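Local coordinates for BREX protein BrxA (Magnetospirillum magneticum, PDB 3BHW) that probably takes part in a type 1 BREX bacteriophage exclusion system, which lets phage adsorb but blocks replication of their DNA, at residues 7-19 with 90-103. Numbering follows the deposited sequence. Where two conformers were deposited one is given.
Sequences RYKADIGGGSLKL and VFAAAIKHSTLLGD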
loop_
_atom_site.group_PDB
_atom_site.type_symbol
_atom_site.label_atom_id
_atom_site.label_comp_id
_atom_site.label_asym_id
_atom_site.label_seq_id
_atom_site.Cartn_x
_atom_site.Cartn_y
_atom_site.Cartn_z
ATOM N N ARG A 7 1.908 13.585 10.910
ATOM C CA ARG A 7 1.528 13.441 9.517
ATOM C C ARG A 7 2.058 12.116 8.994
ATOM O O ARG A 7 1.342 11.359 8.350
ATOM C CB ARG A 7 2.095 14.596 8.699
ATOM C CG ARG A 7 1.677 14.533 7.252
ATOM C CD ARG A 7 2.113 15.752 6.436
ATOM N NE ARG A 7 1.864 15.504 5.002
ATOM C CZ ARG A 7 0.668 15.604 4.422
ATOM N NH1 ARG A 7 0.516 15.319 3.128
ATOM N NH2 ARG A 7 -0.398 15.990 5.145
ATOM N N TYR A 8 3.316 11.839 9.283
ATOM C CA TYR A 8 3.992 10.685 8.738
ATOM C C TYR A 8 4.198 9.682 9.843
ATOM O O TYR A 8 4.656 10.042 10.926
ATOM C CB TYR A 8 5.327 11.111 8.139
ATOM C CG TYR A 8 5.138 12.046 6.954
ATOM C CD1 TYR A 8 4.506 11.617 5.783
ATOM C CD2 TYR A 8 5.601 13.354 7.013
ATOM C CE1 TYR A 8 4.342 12.474 4.689
ATOM C CE2 TYR A 8 5.435 14.226 5.955
ATOM C CZ TYR A 8 4.786 13.795 4.800
ATOM O OH TYR A 8 4.680 14.691 3.774
ATOM N N LYS A 9 3.823 8.436 9.591
ATOM C CA LYS A 9 4.047 7.381 10.563
ATOM C C LYS A 9 4.659 6.180 9.903
ATOM O O LYS A 9 4.621 6.062 8.681
ATOM C CB LYS A 9 2.771 6.998 11.299
ATOM C CG LYS A 9 1.511 7.031 10.514
ATOM C CD LYS A 9 0.388 7.266 11.525
ATOM C CE LYS A 9 -0.804 8.033 10.963
ATOM N NZ LYS A 9 -1.772 8.393 12.065
ATOM N N ALA A 10 5.225 5.292 10.713
ATOM C CA ALA A 10 5.987 4.173 10.227
ATOM C C ALA A 10 5.154 2.889 10.065
ATOM O O ALA A 10 5.717 1.866 9.696
ATOM C CB ALA A 10 7.174 3.920 11.141
ATOM N N ASP A 11 3.839 2.941 10.311
ATOM C CA ASP A 11 3.025 1.709 10.279
ATOM C C ASP A 11 3.218 0.909 8.965
ATOM O O ASP A 11 3.273 -0.326 8.982
ATOM C CB ASP A 11 1.541 2.000 10.500
ATOM C CG ASP A 11 1.235 2.483 11.915
ATOM O OD1 ASP A 11 1.959 2.127 12.875
ATOM O OD2 ASP A 11 0.231 3.192 12.084
ATOM N N ILE A 12 3.360 1.637 7.858
ATOM C CA ILE A 12 3.519 1.043 6.532
ATOM C C ILE A 12 4.662 0.015 6.466
ATOM O O ILE A 12 4.602 -0.937 5.679
ATOM C CB ILE A 12 3.631 2.163 5.459
ATOM C CG1 ILE A 12 3.382 1.640 4.035
ATOM C CG2 ILE A 12 4.953 2.954 5.598
ATOM C CD1 ILE A 12 4.627 1.539 3.176
ATOM N N GLY A 13 5.670 0.184 7.323
ATOM C CA GLY A 13 6.838 -0.691 7.351
ATOM C C GLY A 13 6.592 -2.095 7.862
ATOM O O GLY A 13 7.466 -2.967 7.738
ATOM N N GLY A 14 5.423 -2.316 8.450
ATOM C CA GLY A 14 5.088 -3.644 8.981
ATOM C C GLY A 14 4.954 -4.737 7.932
ATOM O O GLY A 14 5.064 -5.946 8.240
ATOM N N GLY A 15 4.714 -4.337 6.685
ATOM C CA GLY A 15 4.659 -5.304 5.592
ATOM C C GLY A 15 4.246 -4.724 4.249
ATOM O O GLY A 15 3.605 -3.648 4.175
ATOM N N SER A 16 4.653 -5.425 3.192
ATOM C CA SER A 16 4.377 -4.981 1.828
ATOM C C SER A 16 2.970 -5.438 1.471
ATOM O O SER A 16 2.202 -5.749 2.383
ATOM C CB SER A 16 5.424 -5.505 0.830
ATOM O OG SER A 16 5.492 -6.913 0.906
ATOM N N LEU A 17 2.633 -5.500 0.169
ATOM C CA LEU A 17 1.219 -5.680 -0.153
ATOM C C LEU A 17 0.683 -7.081 0.205
ATOM O O LEU A 17 -0.422 -7.208 0.713
ATOM C CB LEU A 17 0.954 -5.343 -1.608
ATOM C CG LEU A 17 1.383 -3.909 -1.939
ATOM C CD1 LEU A 17 1.071 -3.651 -3.420
ATOM C CD2 LEU A 17 0.722 -2.856 -1.087
ATOM N N LYS A 18 1.487 -8.096 -0.058
ATOM C CA LYS A 18 1.186 -9.473 0.285
ATOM C C LYS A 18 -0.202 -9.874 -0.166
ATOM O O LYS A 18 -1.111 -10.074 0.633
ATOM C CB LYS A 18 1.329 -9.653 1.779
ATOM C CG LYS A 18 2.779 -9.580 2.253
ATOM C CD LYS A 18 2.877 -10.060 3.663
ATOM C CE LYS A 18 4.306 -10.141 4.077
ATOM N NZ LYS A 18 4.920 -11.387 3.605
ATOM N N LEU A 19 -0.348 -10.022 -1.472
ATOM C CA LEU A 19 -1.669 -10.296 -2.049
ATOM C C LEU A 19 -2.355 -11.560 -1.524
ATOM O O LEU A 19 -3.557 -11.495 -1.144
ATOM C CB LEU A 19 -1.615 -10.321 -3.569
ATOM C CG LEU A 19 -2.978 -10.623 -4.155
ATOM C CD1 LEU A 19 -4.018 -9.574 -3.779
ATOM C CD2 LEU A 19 -2.852 -10.746 -5.653
ATOM N N VAL A 90 -5.101 -3.560 -3.636
ATOM C CA VAL A 90 -4.369 -3.540 -2.365
ATOM C C VAL A 90 -3.441 -2.299 -2.306
ATOM O O VAL A 90 -3.317 -1.631 -1.244
ATOM C CB VAL A 90 -3.606 -4.844 -2.123
ATOM C CG1 VAL A 90 -2.898 -4.716 -0.775
ATOM C CG2 VAL A 90 -4.577 -5.986 -2.109
ATOM N N PHE A 91 -2.810 -1.974 -3.427
ATOM C CA PHE A 91 -1.950 -0.784 -3.526
ATOM C C PHE A 91 -2.702 0.494 -3.173
ATOM O O PHE A 91 -2.199 1.326 -2.394
ATOM C CB PHE A 91 -1.330 -0.732 -4.928
ATOM C CG PHE A 91 -0.310 0.378 -5.159
ATOM C CD1 PHE A 91 0.730 0.699 -4.255
ATOM C CD2 PHE A 91 -0.364 1.077 -6.364
ATOM C CE1 PHE A 91 1.651 1.712 -4.618
ATOM C CE2 PHE A 91 0.545 2.052 -6.686
ATOM C CZ PHE A 91 1.560 2.374 -5.836
ATOM N N ALA A 92 -3.942 0.612 -3.602
ATOM C CA ALA A 92 -4.703 1.831 -3.391
ATOM C C ALA A 92 -5.006 1.906 -1.908
ATOM O O ALA A 92 -4.966 3.002 -1.347
ATOM C CB ALA A 92 -6.019 1.736 -4.159
ATOM N N ALA A 93 -5.388 0.762 -1.327
ATOM C CA ALA A 93 -5.646 0.695 0.095
ATOM C C ALA A 93 -4.401 1.062 0.871
ATOM O O ALA A 93 -4.480 1.776 1.893
ATOM C CB ALA A 93 -6.175 -0.686 0.471
ATOM N N ALA A 94 -3.235 0.630 0.390
ATOM C CA ALA A 94 -1.979 0.945 1.130
ATOM C C ALA A 94 -1.703 2.439 1.063
ATOM O O ALA A 94 -1.273 3.056 2.067
ATOM C CB ALA A 94 -0.846 0.165 0.622
ATOM N N ILE A 95 -1.956 3.034 -0.065
ATOM C CA ILE A 95 -1.835 4.494 -0.201
ATOM C C ILE A 95 -2.784 5.254 0.713
ATOM O O ILE A 95 -2.362 6.149 1.490
ATOM C CB ILE A 95 -1.981 4.946 -1.646
ATOM C CG1 ILE A 95 -0.784 4.394 -2.432
ATOM C CG2 ILE A 95 -2.032 6.500 -1.734
ATOM C CD1 ILE A 95 -1.020 4.348 -3.929
ATOM N N LYS A 96 -4.071 4.921 0.649
ATOM C CA LYS A 96 -5.038 5.551 1.543
ATOM C C LYS A 96 -4.643 5.496 3.041
ATOM O O LYS A 96 -4.845 6.454 3.768
ATOM C CB LYS A 96 -6.433 4.972 1.330
ATOM C CG LYS A 96 -7.479 5.862 1.992
ATOM C CD LYS A 96 -8.839 5.604 1.453
ATOM C CE LYS A 96 -9.888 6.321 2.304
ATOM N NZ LYS A 96 -11.292 5.891 2.009
ATOM N N HIS A 97 -4.097 4.356 3.469
ATOM C CA HIS A 97 -3.729 4.107 4.861
ATOM C C HIS A 97 -2.441 4.847 5.243
ATOM O O HIS A 97 -2.189 5.145 6.424
ATOM C CB HIS A 97 -3.567 2.579 5.033
ATOM C CG HIS A 97 -3.064 2.167 6.371
ATOM N ND1 HIS A 97 -1.721 1.976 6.614
ATOM C CD2 HIS A 97 -3.708 1.845 7.516
ATOM C CE1 HIS A 97 -1.557 1.607 7.872
ATOM N NE2 HIS A 97 -2.744 1.529 8.443
ATOM N N SER A 98 -1.598 5.125 4.259
ATOM C CA SER A 98 -0.263 5.703 4.528
ATOM C C SER A 98 0.117 6.995 3.770
ATOM O O SER A 98 0.527 6.949 2.635
ATOM C CB SER A 98 0.827 4.667 4.349
ATOM O OG SER A 98 2.134 5.241 4.433
ATOM N N THR A 99 0.013 8.147 4.435
ATOM C CA THR A 99 0.498 9.405 3.856
ATOM C C THR A 99 1.993 9.327 3.537
ATOM O O THR A 99 2.456 9.988 2.628
ATOM C CB THR A 99 0.120 10.595 4.792
ATOM O OG1 THR A 99 -1.308 10.560 5.000
ATOM C CG2 THR A 99 0.502 11.929 4.170
ATOM N N LEU A 100 2.765 8.556 4.311
ATOM C CA LEU A 100 4.179 8.437 4.045
ATOM C C LEU A 100 4.427 7.818 2.653
ATOM O O LEU A 100 5.286 8.307 1.881
ATOM C CB LEU A 100 4.887 7.636 5.150
ATOM C CG LEU A 100 6.384 7.452 4.977
ATOM C CD1 LEU A 100 7.100 8.708 5.373
ATOM C CD2 LEU A 100 6.797 6.225 5.828
ATOM N N LEU A 101 3.692 6.747 2.340
ATOM C CA LEU A 101 3.737 6.126 1.000
ATOM C C LEU A 101 3.161 7.064 -0.067
ATOM O O LEU A 101 3.793 7.354 -1.078
ATOM C CB LEU A 101 2.998 4.796 0.977
ATOM C CG LEU A 101 2.942 4.127 -0.406
ATOM C CD1 LEU A 101 4.333 3.692 -0.941
ATOM C CD2 LEU A 101 2.026 2.912 -0.287
ATOM N N GLY A 102 1.947 7.554 0.160
ATOM C CA GLY A 102 1.303 8.417 -0.837
ATOM C C GLY A 102 2.147 9.633 -1.232
ATOM O O GLY A 102 2.300 9.912 -2.437
ATOM N N ASP A 103 2.703 10.331 -0.229
ATOM C CA ASP A 103 3.530 11.516 -0.454
ATOM C C ASP A 103 4.843 11.140 -1.169
ATOM O O ASP A 103 5.355 11.928 -1.957
ATOM C CB ASP A 103 3.818 12.316 0.849
ATOM C CG ASP A 103 2.670 13.217 1.253
ATOM O OD1 ASP A 103 1.591 13.141 0.622
ATOM O OD2 ASP A 103 2.867 14.019 2.210
HETATM O O HOH W 1 -1.234 11.409 8.008
HETATM O O HOH W 2 2.171 4.547 7.445
HETATM O O HOH W 3 2.144 7.840 7.129
#
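The ring of Tyr8 takes the CG methylene of Arg7 over the centre of one face, while its edge meets Thr99 O, the backbone N and CA of Leu100, and the carboxylate of Asp103, whose plane stands 71° from that of the ring. The Arg7 guanidinium in turn has the Thr99 CG2 methyl 3.5 Å above one face, offset toward the rim, and, in its plane, Tyr8 OH and Asp103 OD2. The case illustrates how an N-terminal arm can be fastened across the break between two consecutive helices of an all-helical BrxA chain, here the corner where Ser98 ends helix 83-97 and N-caps helix 99-112.

Asp103 OD2 is the shared acceptor. A very short bond of 2.5 Å reaches it from Tyr8 OH, and Arg7 NH1 forms a salt bridge at 2.8 Å to its syn lone pair, guanidinium and carboxylate lying nearly coplanar. The extended Arg7 chain, with CG anti to the backbone N (chi1 -177°), passes over the phenol ring and brings NE to Tyr8 OH, 3.2 Å away and almost exactly in the guanidinium plane. Basic and hydroxyl donors around one oxygen would be expected to favour the ionised acid; Tyr192 OH holds the other oxygen, OD1.

At the corner, Ser98 OG accepts from Leu101 N, and Ile12 sets its CB 3.6 Å from that same oxygen while its CG2 meets Leu100 CD2. Farther along, Leu17 lies over helix 83-97, its CD1 against Phe91 CB and its CD2 3.8 Å from Ala94 CB. Helix 145-161 backs Ile12 through Leu150, Val154 and Ile157. Waters extend the polar seam: one molecule donates to Lys9 O, accepts from Ile12 N and hydrogen-bonds Ser98 OG, and another accepts from both Lys9 N and Leu100 N, each at 3.0 Å.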